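Local coordinates for ribonuclease P protein component 3 (Thermococcus kodakarensis KOD1, PDB 3WYZ), which probably forms part of archaeal ribonuclease P, the RNA-protein complex that matures tRNA by cleaving off the 5' ends of its precursors, at residues V14-R19 with R214-K219; E33-K38 with L88-G93. All blocks are in the same frame, centred on the assembly; numbering follows the deposited sequence.

Contact 1 (V14-R19 with R214-K219); sequences VEMDVR and RTIVWK
Val14 and Met16 of strand 14-18 meet Ile216 and Val217 of helix 211-217, where the last helix of this TIM barrel-like chain lies against its first strand. No hydrogen bond crosses between the two segments; the contact is apolar shape fitting that buries 186 Å², summed over both sides. Two protrusions interlock. The first is the branch CG1 of Val217, which faces the shallow groove where Val14 and Met16 adjoin: it lies 4.2 Å from Val14 CG1 and only 3.5 Å from Met16 SD, so the fit is closer on the sulfur side. The second comes from the strand. Met16 has CG turned away from its own carbonyl carbon (chi1 -69°), and bends at chi2 (-63°) and again at chi3 (-77°), which curls the thioether into a hook and carries the methyl to the helix. Leu88 and Phe174, on other strands of the sheet, also touch Met16, and Leu88 touches Ile216 as well, so the fit continues into the barrel interior. The hollow that receives the hook has two walls: Met16 CE rests 4.0 Å from Val217 CG1 on one, and on the other 4.0 Å from Ile216 CB and 3.9 Å from Ile216 CD1.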
ATOM      1  N   VAL A  14      -2.502   4.411  11.840  1.00 41.81           N
ATOM      2  CA  VAL A  14      -1.433   3.492  11.427  1.00 41.09           C
ATOM      3  C   VAL A  14      -0.873   3.900  10.061  1.00 39.01           C
ATOM      4  O   VAL A  14      -1.626   4.138   9.126  1.00 38.46           O
ATOM      5  CB  VAL A  14      -1.940   2.047  11.338  1.00 42.81           C
ATOM      6  CG1 VAL A  14      -0.849   1.117  10.808  1.00 43.57           C
ATOM      7  CG2 VAL A  14      -2.444   1.575  12.699  1.00 44.77           C
ATOM      8  N   GLU A  15       0.449   3.984   9.957  1.00 38.51           N
ATOM      9  CA  GLU A  15       1.108   4.267   8.679  1.00 39.70           C
ATOM     10  C   GLU A  15       1.626   2.950   8.108  1.00 37.32           C
ATOM     11  O   GLU A  15       2.539   2.354   8.659  1.00 35.95           O
ATOM     12  CB  GLU A  15       2.238   5.280   8.882  1.00 42.73           C
ATOM     13  CG  GLU A  15       3.129   5.548   7.673  1.00 45.36           C
ATOM     14  CD  GLU A  15       2.369   5.763   6.374  1.00 44.66           C
ATOM     15  OE1 GLU A  15       2.040   4.762   5.717  1.00 39.86           O
ATOM     16  OE2 GLU A  15       2.133   6.932   5.994  1.00 48.55           O
ATOM     17  N   MET A  16       1.018   2.514   7.005  1.00 37.41           N
ATOM     18  CA  MET A  16       1.245   1.186   6.441  1.00 37.42           C
ATOM     19  C   MET A  16       2.462   1.069   5.534  1.00 38.16           C
ATOM     20  O   MET A  16       2.900  -0.038   5.252  1.00 36.70           O
ATOM     21  CB  MET A  16       0.019   0.736   5.644  1.00 39.04           C
ATOM     22  CG  MET A  16      -1.208   0.446   6.482  1.00 40.35           C
ATOM     23  SD  MET A  16      -0.946  -0.914   7.621  1.00 43.13           S
ATOM     24  CE  MET A  16      -1.071  -2.328   6.520  1.00 43.24           C
ATOM     25  N   ASP A  17       3.011   2.190   5.082  1.00 40.04           N
ATOM     26  CA  ASP A  17       4.065   2.150   4.078  1.00 43.79           C
ATOM     27  C   ASP A  17       4.978   3.376   4.149  1.00 43.31           C
ATOM     28  O   ASP A  17       4.640   4.444   3.654  1.00 42.58           O
ATOM     29  CB  ASP A  17       3.406   2.019   2.698  1.00 47.61           C
ATOM     30  CG  ASP A  17       4.395   1.807   1.572  1.00 48.53           C
ATOM     31  OD1 ASP A  17       5.563   1.469   1.847  1.00 49.32           O
ATOM     32  OD2 ASP A  17       3.972   1.968   0.401  1.00 46.05           O
ATOM     33  N   VAL A  18       6.122   3.210   4.809  1.00 46.27           N
ATOM     34  CA  VAL A  18       7.221   4.175   4.762  1.00 46.62           C
ATOM     35  C   VAL A  18       8.503   3.411   4.440  1.00 46.12           C
ATOM     36  O   VAL A  18       8.711   2.302   4.928  1.00 46.08           O
ATOM     37  CB  VAL A  18       7.377   4.967   6.081  1.00 48.99           C
ATOM     38  CG1 VAL A  18       6.195   5.891   6.289  1.00 51.09           C
ATOM     39  CG2 VAL A  18       7.515   4.049   7.273  1.00 52.66           C
ATOM     40  N   ARG A  19       9.361   4.008   3.620  1.00 47.37           N
ATOM     41  CA  ARG A  19      10.484   3.283   3.022  1.00 48.22           C
ATOM     42  C   ARG A  19      11.865   3.854   3.355  1.00 48.27           C
ATOM     43  O   ARG A  19      12.863   3.412   2.788  1.00 49.91           O
ATOM     44  CB  ARG A  19      10.291   3.237   1.507  1.00 47.92           C
ATOM     45  CG  ARG A  19       9.026   2.511   1.085  1.00 47.56           C
ATOM     46  CD  ARG A  19       8.540   2.943  -0.286  1.00 47.08           C
ATOM     47  NE  ARG A  19       7.235   2.368  -0.594  1.00 46.87           N
ATOM     48  CZ  ARG A  19       6.623   2.474  -1.770  1.00 46.92           C
ATOM     49  NH1 ARG A  19       7.194   3.132  -2.775  1.00 48.90           N
ATOM     50  NH2 ARG A  19       5.432   1.912  -1.945  1.00 45.23           N
ATOM     51  N   ARG A 214      -5.556  -2.142  11.092  1.00 46.10           N
ATOM     52  CA  ARG A 214      -5.670  -3.084  12.219  1.00 47.70           C
ATOM     53  C   ARG A 214      -6.010  -4.514  11.780  1.00 48.78           C
ATOM     54  O   ARG A 214      -5.627  -5.480  12.437  1.00 51.01           O
ATOM     55  CB  ARG A 214      -6.725  -2.603  13.217  1.00 49.39           C
ATOM     56  CG  ARG A 214      -6.269  -1.481  14.143  1.00 51.23           C
ATOM     57  CD  ARG A 214      -7.459  -0.736  14.752  1.00 52.91           C
ATOM     58  NE  ARG A 214      -8.510  -1.645  15.218  1.00 57.35           N
ATOM     59  CZ  ARG A 214      -9.787  -1.309  15.418  1.00 58.06           C
ATOM     60  NH1 ARG A 214     -10.218  -0.068  15.211  1.00 57.56           N
ATOM     61  NH2 ARG A 214     -10.645  -2.232  15.838  1.00 61.87           N
ATOM     62  N   THR A 215      -6.735  -4.640  10.675  1.00 49.00           N
ATOM     63  CA  THR A 215      -7.089  -5.941  10.099  1.00 50.12           C
ATOM     64  C   THR A 215      -5.889  -6.685   9.496  1.00 48.77           C
ATOM     65  O   THR A 215      -5.966  -7.890   9.253  1.00 47.31           O
ATOM     66  CB  THR A 215      -8.190  -5.747   9.027  1.00 51.44           C
ATOM     67  OG1 THR A 215      -9.336  -5.149   9.647  1.00 52.75           O
ATOM     68  CG2 THR A 215      -8.608  -7.058   8.374  1.00 55.14           C
ATOM     69  N   ILE A 216      -4.794  -5.964   9.251  1.00 48.97           N
ATOM     70  CA  ILE A 216      -3.610  -6.509   8.570  1.00 48.63           C
ATOM     71  C   ILE A 216      -2.388  -6.633   9.489  1.00 47.17           C
ATOM     72  O   ILE A 216      -1.688  -7.652   9.458  1.00 44.63           O
ATOM     73  CB  ILE A 216      -3.218  -5.609   7.372  1.00 50.30           C
ATOM     74  CG1 ILE A 216      -4.409  -5.441   6.422  1.00 52.48           C
ATOM     75  CG2 ILE A 216      -2.014  -6.180   6.631  1.00 51.06           C
ATOM     76  CD1 ILE A 216      -4.285  -4.255   5.489  1.00 55.05           C
ATOM     77  N   VAL A 217      -2.131  -5.591  10.285  1.00 45.48           N
ATOM     78  CA  VAL A 217      -0.876  -5.473  11.037  1.00 46.40           C
ATOM     79  C   VAL A 217      -0.740  -6.398  12.244  1.00 47.17           C
ATOM     80  O   VAL A 217       0.338  -6.475  12.827  1.00 45.02           O
ATOM     81  CB  VAL A 217      -0.617  -4.032  11.543  1.00 46.25           C
ATOM     82  CG1 VAL A 217      -0.488  -3.061  10.374  1.00 47.19           C
ATOM     83  CG2 VAL A 217      -1.678  -3.597  12.552  1.00 45.82           C
ATOM     84  N   TRP A 218      -1.817  -7.071  12.644  1.00 50.74           N
ATOM     85  CA  TRP A 218      -1.734  -8.071  13.721  1.00 52.99           C
ATOM     86  C   TRP A 218      -0.665  -9.133  13.420  1.00 53.54           C
ATOM     87  O   TRP A 218      -0.059  -9.684  14.332  1.00 53.69           O
ATOM     88  CB  TRP A 218      -3.096  -8.730  13.965  1.00 53.88           C
ATOM     89  CG  TRP A 218      -3.596  -9.537  12.801  1.00 54.45           C
ATOM     90  CD1 TRP A 218      -4.358  -9.093  11.759  1.00 54.40           C
ATOM     91  CD2 TRP A 218      -3.350 -10.924  12.556  1.00 54.62           C
ATOM     92  NE1 TRP A 218      -4.610 -10.120  10.885  1.00 55.91           N
ATOM     93  CE2 TRP A 218      -4.001 -11.256  11.349  1.00 54.43           C
ATOM     94  CE3 TRP A 218      -2.643 -11.922  13.241  1.00 54.98           C
ATOM     95  CZ2 TRP A 218      -3.967 -12.543  10.811  1.00 53.94           C
ATOM     96  CZ3 TRP A 218      -2.610 -13.203  12.705  1.00 55.21           C
ATOM     97  CH2 TRP A 218      -3.269 -13.499  11.500  1.00 53.74           C
ATOM     98  N   LYS A 219      -0.471  -9.419  12.135  1.00 58.15           N
ATOM     99  CA  LYS A 219       0.734 -10.066  11.642  1.00 64.33           C
ATOM    100  C   LYS A 219       0.943 -11.479  12.125  1.00 65.41           C
ATOM    101  O   LYS A 219       2.078 -11.955  12.137  1.00 67.01           O
ATOM    102  CB  LYS A 219       1.958  -9.259  12.037  1.00 65.32           C
ATOM    103  CG  LYS A 219       3.149  -9.598  11.167  1.00 69.41           C
ATOM    104  CD  LYS A 219       4.128  -8.456  11.116  1.00 70.21           C
ATOM    105  CE  LYS A 219       3.432  -7.169  10.713  1.00 71.74           C
ATOM    106  NZ  LYS A 219       3.731  -6.762   9.328  1.00 72.36           N
TER

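Contact 2 (E33-K38 with L88-G93); sequences EVVFTK and LLYVQG
Inside a TIM barrel-like sheet, this contact joins two strands that are not neighbours: 33-41 and 88-92 both run alongside strand 65-70, which separates them. The axes of 33-38 and 88-92 are 9.0 Å apart at closest approach, and their directions differ by a twist of 56°. That the sheet curves round a common interior is seen from Val35, Thr37, Leu88 and Tyr90, each of which points toward the opposite segment. Side chains alone span the distance, burying 141 Å² in total, and no hydrogen bond links the two segments. Tyr90 is central, meeting both Thr37 and Val35. Thr37 approaches the ring at its edge, near the ring plane, with OG1 3.6 Å from Tyr90 CE2 and 3.9 Å from Tyr90 CD2, while Thr37 CG2 packs 4.2 Å from Tyr90 CD2. The two side chains cross at about a right angle. Thr37 OG1 is hydrogen-bonded to Asp17 OD1 on strand 14-18. Tyr90 holds CG away from its own carbonyl carbon (chi1 -62°), and from there the phenol reaches past Val35, whose CG1 is 4.2 Å from Tyr90 OH, to hydrogen-bond with Met16 O. A phenylalanine in its place would lack the hydroxyl and would probably leave Met16 O without this partner and the ring less firmly fixed in its tilt. The Val35-Leu88 pair is purely apolar, Val35 CG1 lying 4.3 Å from Leu88 CD1. Ala66 touches both Val35 and Tyr90 from the intervening strand. Inward-pointing residues of non-neighbouring parallel strands, meeting across the enclosed centre, are typical of a TIM barrel interior.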
ATOM      1  N   GLU A  33       1.272   3.145  14.973  1.00 49.47           N
ATOM      2  CA  GLU A  33       2.107   2.084  14.422  1.00 48.39           C
ATOM      3  C   GLU A  33       2.643   2.534  13.076  1.00 47.07           C
ATOM      4  O   GLU A  33       1.936   3.186  12.306  1.00 46.31           O
ATOM      5  CB  GLU A  33       1.308   0.797  14.232  1.00 52.08           C
ATOM      6  CG  GLU A  33       0.585   0.307  15.475  1.00 55.07           C
ATOM      7  CD  GLU A  33      -0.055  -1.060  15.281  1.00 57.39           C
ATOM      8  OE1 GLU A  33       0.665  -1.999  14.867  1.00 57.75           O
ATOM      9  OE2 GLU A  33      -1.275  -1.196  15.552  1.00 55.20           O
ATOM     10  N   VAL A  34       3.891   2.181  12.791  1.00 45.59           N
ATOM     11  CA  VAL A  34       4.507   2.509  11.510  1.00 47.09           C
ATOM     12  C   VAL A  34       5.163   1.262  10.927  1.00 46.59           C
ATOM     13  O   VAL A  34       6.039   0.665  11.549  1.00 50.04           O
ATOM     14  CB  VAL A  34       5.547   3.644  11.639  1.00 47.40           C
ATOM     15  CG1 VAL A  34       6.105   4.015  10.274  1.00 47.85           C
ATOM     16  CG2 VAL A  34       4.925   4.870  12.292  1.00 48.15           C
ATOM     17  N   VAL A  35       4.716   0.871   9.737  1.00 42.75           N
ATOM     18  CA  VAL A  35       5.274  -0.269   9.027  1.00 42.74           C
ATOM     19  C   VAL A  35       6.402   0.202   8.101  1.00 41.86           C
ATOM     20  O   VAL A  35       6.194   1.079   7.273  1.00 40.80           O
ATOM     21  CB  VAL A  35       4.183  -0.979   8.203  1.00 43.39           C
ATOM     22  CG1 VAL A  35       4.763  -2.157   7.427  1.00 44.39           C
ATOM     23  CG2 VAL A  35       3.036  -1.432   9.105  1.00 42.82           C
ATOM     24  N   PHE A  36       7.593  -0.369   8.261  1.00 41.91           N
ATOM     25  CA  PHE A  36       8.708  -0.084   7.368  1.00 42.23           C
ATOM     26  C   PHE A  36       8.666  -1.016   6.160  1.00 41.95           C
ATOM     27  O   PHE A  36       8.644  -2.235   6.306  1.00 43.72           O
ATOM     28  CB  PHE A  36      10.049  -0.233   8.088  1.00 44.14           C
ATOM     29  CG  PHE A  36      11.234   0.097   7.220  1.00 44.62           C
ATOM     30  CD1 PHE A  36      11.824  -0.881   6.425  1.00 45.44           C
ATOM     31  CD2 PHE A  36      11.747   1.382   7.189  1.00 44.69           C
ATOM     32  CE1 PHE A  36      12.908  -0.579   5.617  1.00 45.89           C
ATOM     33  CE2 PHE A  36      12.830   1.692   6.387  1.00 45.85           C
ATOM     34  CZ  PHE A  36      13.412   0.709   5.601  1.00 44.66           C
ATOM     35  N   THR A  37       8.660  -0.435   4.965  1.00 41.21           N
ATOM     36  CA  THR A  37       8.573  -1.202   3.731  1.00 42.15           C
ATOM     37  C   THR A  37       9.937  -1.297   3.044  1.00 44.59           C
ATOM     38  O   THR A  37      10.582  -0.281   2.775  1.00 42.69           O
ATOM     39  CB  THR A  37       7.558  -0.559   2.768  1.00 41.69           C
ATOM     40  OG1 THR A  37       6.258  -0.544   3.382  1.00 40.38           O
ATOM     41  CG2 THR A  37       7.493  -1.332   1.458  1.00 41.56           C
ATOM     42  N   LYS A  38      10.378  -2.525   2.787  1.00 48.34           N
ATOM     43  CA  LYS A  38      11.588  -2.760   2.011  1.00 53.11           C
ATOM     44  C   LYS A  38      11.195  -2.909   0.545  1.00 51.84           C
ATOM     45  O   LYS A  38      10.454  -3.820   0.182  1.00 51.75           O
ATOM     46  CB  LYS A  38      12.305  -4.023   2.492  1.00 56.79           C
ATOM     47  CG  LYS A  38      13.610  -4.314   1.765  1.00 59.61           C
ATOM     48  CD  LYS A  38      14.020  -5.771   1.916  1.00 62.28           C
ATOM     49  CE  LYS A  38      15.360  -6.050   1.247  1.00 64.23           C
ATOM     50  NZ  LYS A  38      15.330  -5.860  -0.229  1.00 67.61           N
ATOM     51  N   LEU A  88       4.621  -8.406   5.726  1.00 49.97           N
ATOM     52  CA  LEU A  88       3.493  -8.121   4.856  1.00 47.55           C
ATOM     53  C   LEU A  88       4.004  -8.125   3.431  1.00 47.25           C
ATOM     54  O   LEU A  88       5.086  -7.610   3.151  1.00 45.69           O
ATOM     55  CB  LEU A  88       2.873  -6.758   5.155  1.00 47.44           C
ATOM     56  CG  LEU A  88       2.316  -6.552   6.556  1.00 47.79           C
ATOM     57  CD1 LEU A  88       1.794  -5.138   6.707  1.00 48.17           C
ATOM     58  CD2 LEU A  88       1.239  -7.566   6.910  1.00 47.90           C
ATOM     59  N   LEU A  89       3.222  -8.705   2.527  1.00 47.71           N
ATOM     60  CA  LEU A  89       3.581  -8.729   1.123  1.00 47.62           C
ATOM     61  C   LEU A  89       2.774  -7.672   0.379  1.00 46.38           C
ATOM     62  O   LEU A  89       1.568  -7.823   0.189  1.00 45.62           O
ATOM     63  CB  LEU A  89       3.343 -10.124   0.535  1.00 48.52           C
ATOM     64  CG  LEU A  89       3.914 -10.392  -0.865  1.00 49.69           C
ATOM     65  CD1 LEU A  89       5.420 -10.204  -0.884  1.00 48.63           C
ATOM     66  CD2 LEU A  89       3.553 -11.799  -1.333  1.00 50.24           C
ATOM     67  N   TYR A  90       3.443  -6.593  -0.010  1.00 43.66           N
ATOM     68  CA  TYR A  90       2.856  -5.592  -0.893  1.00 44.78           C
ATOM     69  C   TYR A  90       3.312  -5.839  -2.324  1.00 44.92           C
ATOM     70  O   TYR A  90       4.362  -6.435  -2.555  1.00 45.12           O
ATOM     71  CB  TYR A  90       3.277  -4.177  -0.497  1.00 43.57           C
ATOM     72  CG  TYR A  90       2.856  -3.703   0.875  1.00 42.75           C
ATOM     73  CD1 TYR A  90       1.781  -4.279   1.557  1.00 43.00           C
ATOM     74  CD2 TYR A  90       3.508  -2.633   1.469  1.00 40.30           C
ATOM     75  CE1 TYR A  90       1.399  -3.822   2.805  1.00 41.71           C
ATOM     76  CE2 TYR A  90       3.129  -2.167   2.707  1.00 40.87           C
ATOM     77  CZ  TYR A  90       2.078  -2.764   3.374  1.00 42.17           C
ATOM     78  OH  TYR A  90       1.716  -2.288   4.610  1.00 41.61           O
ATOM     79  N   VAL A  91       2.511  -5.372  -3.279  1.00 46.33           N
ATOM     80  CA  VAL A  91       2.878  -5.394  -4.689  1.00 45.24           C
ATOM     81  C   VAL A  91       2.630  -4.014  -5.282  1.00 45.45           C
ATOM     82  O   VAL A  91       1.574  -3.425  -5.078  1.00 45.04           O
ATOM     83  CB  VAL A  91       2.085  -6.455  -5.477  1.00 45.83           C
ATOM     84  CG1 VAL A  91       2.407  -6.382  -6.969  1.00 45.38           C
ATOM     85  CG2 VAL A  91       2.382  -7.844  -4.943  1.00 45.23           C
ATOM     86  N   GLN A  92       3.622  -3.510  -6.010  1.00 47.88           N
ATOM     87  CA  GLN A  92       3.513  -2.248  -6.722  1.00 50.29           C
ATOM     88  C   GLN A  92       2.581  -2.420  -7.919  1.00 50.58           C
ATOM     89  O   GLN A  92       2.819  -3.275  -8.776  1.00 50.71           O
ATOM     90  CB  GLN A  92       4.897  -1.809  -7.204  1.00 52.89           C
ATOM     91  CG  GLN A  92       4.952  -0.488  -7.960  1.00 55.93           C
ATOM     92  CD  GLN A  92       5.180   0.697  -7.045  1.00 59.39           C
ATOM     93  OE1 GLN A  92       4.272   1.120  -6.331  1.00 66.28           O
ATOM     94  NE2 GLN A  92       6.395   1.239  -7.058  1.00 59.71           N
ATOM     95  N   GLY A  93       1.527  -1.604  -7.964  1.00 49.46           N
ATOM     96  CA  GLY A  93       0.594  -1.600  -9.080  1.00 48.02           C
ATOM     97  C   GLY A  93       1.138  -0.842 -10.276  1.00 48.58           C
ATOM     98  O   GLY A  93       2.165  -0.182 -10.177  1.00 48.05           O
TER

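Contact 1 and contact 2 have centres 8 Å apart and share one parallel sheet, in which strands 14-18 and 33-41 are neighbours. Their main-chain pairing ties the contacts directly: Val18 O lies 2.7 Å from Thr37 N, a probable hydrogen bond. Along the chain, the order is 14-19, 33-38, 88-93 and 214-219, so contact 2 is nested inside the loop that contact 1 closes. Helix 211-217 is a shared neighbour of both contacts, because Val217, which belongs to contact 1, also touches Glu33 and Val35 of strand 33-41. The C-terminal helix is thereby packed against the first two strands and the barrel interior.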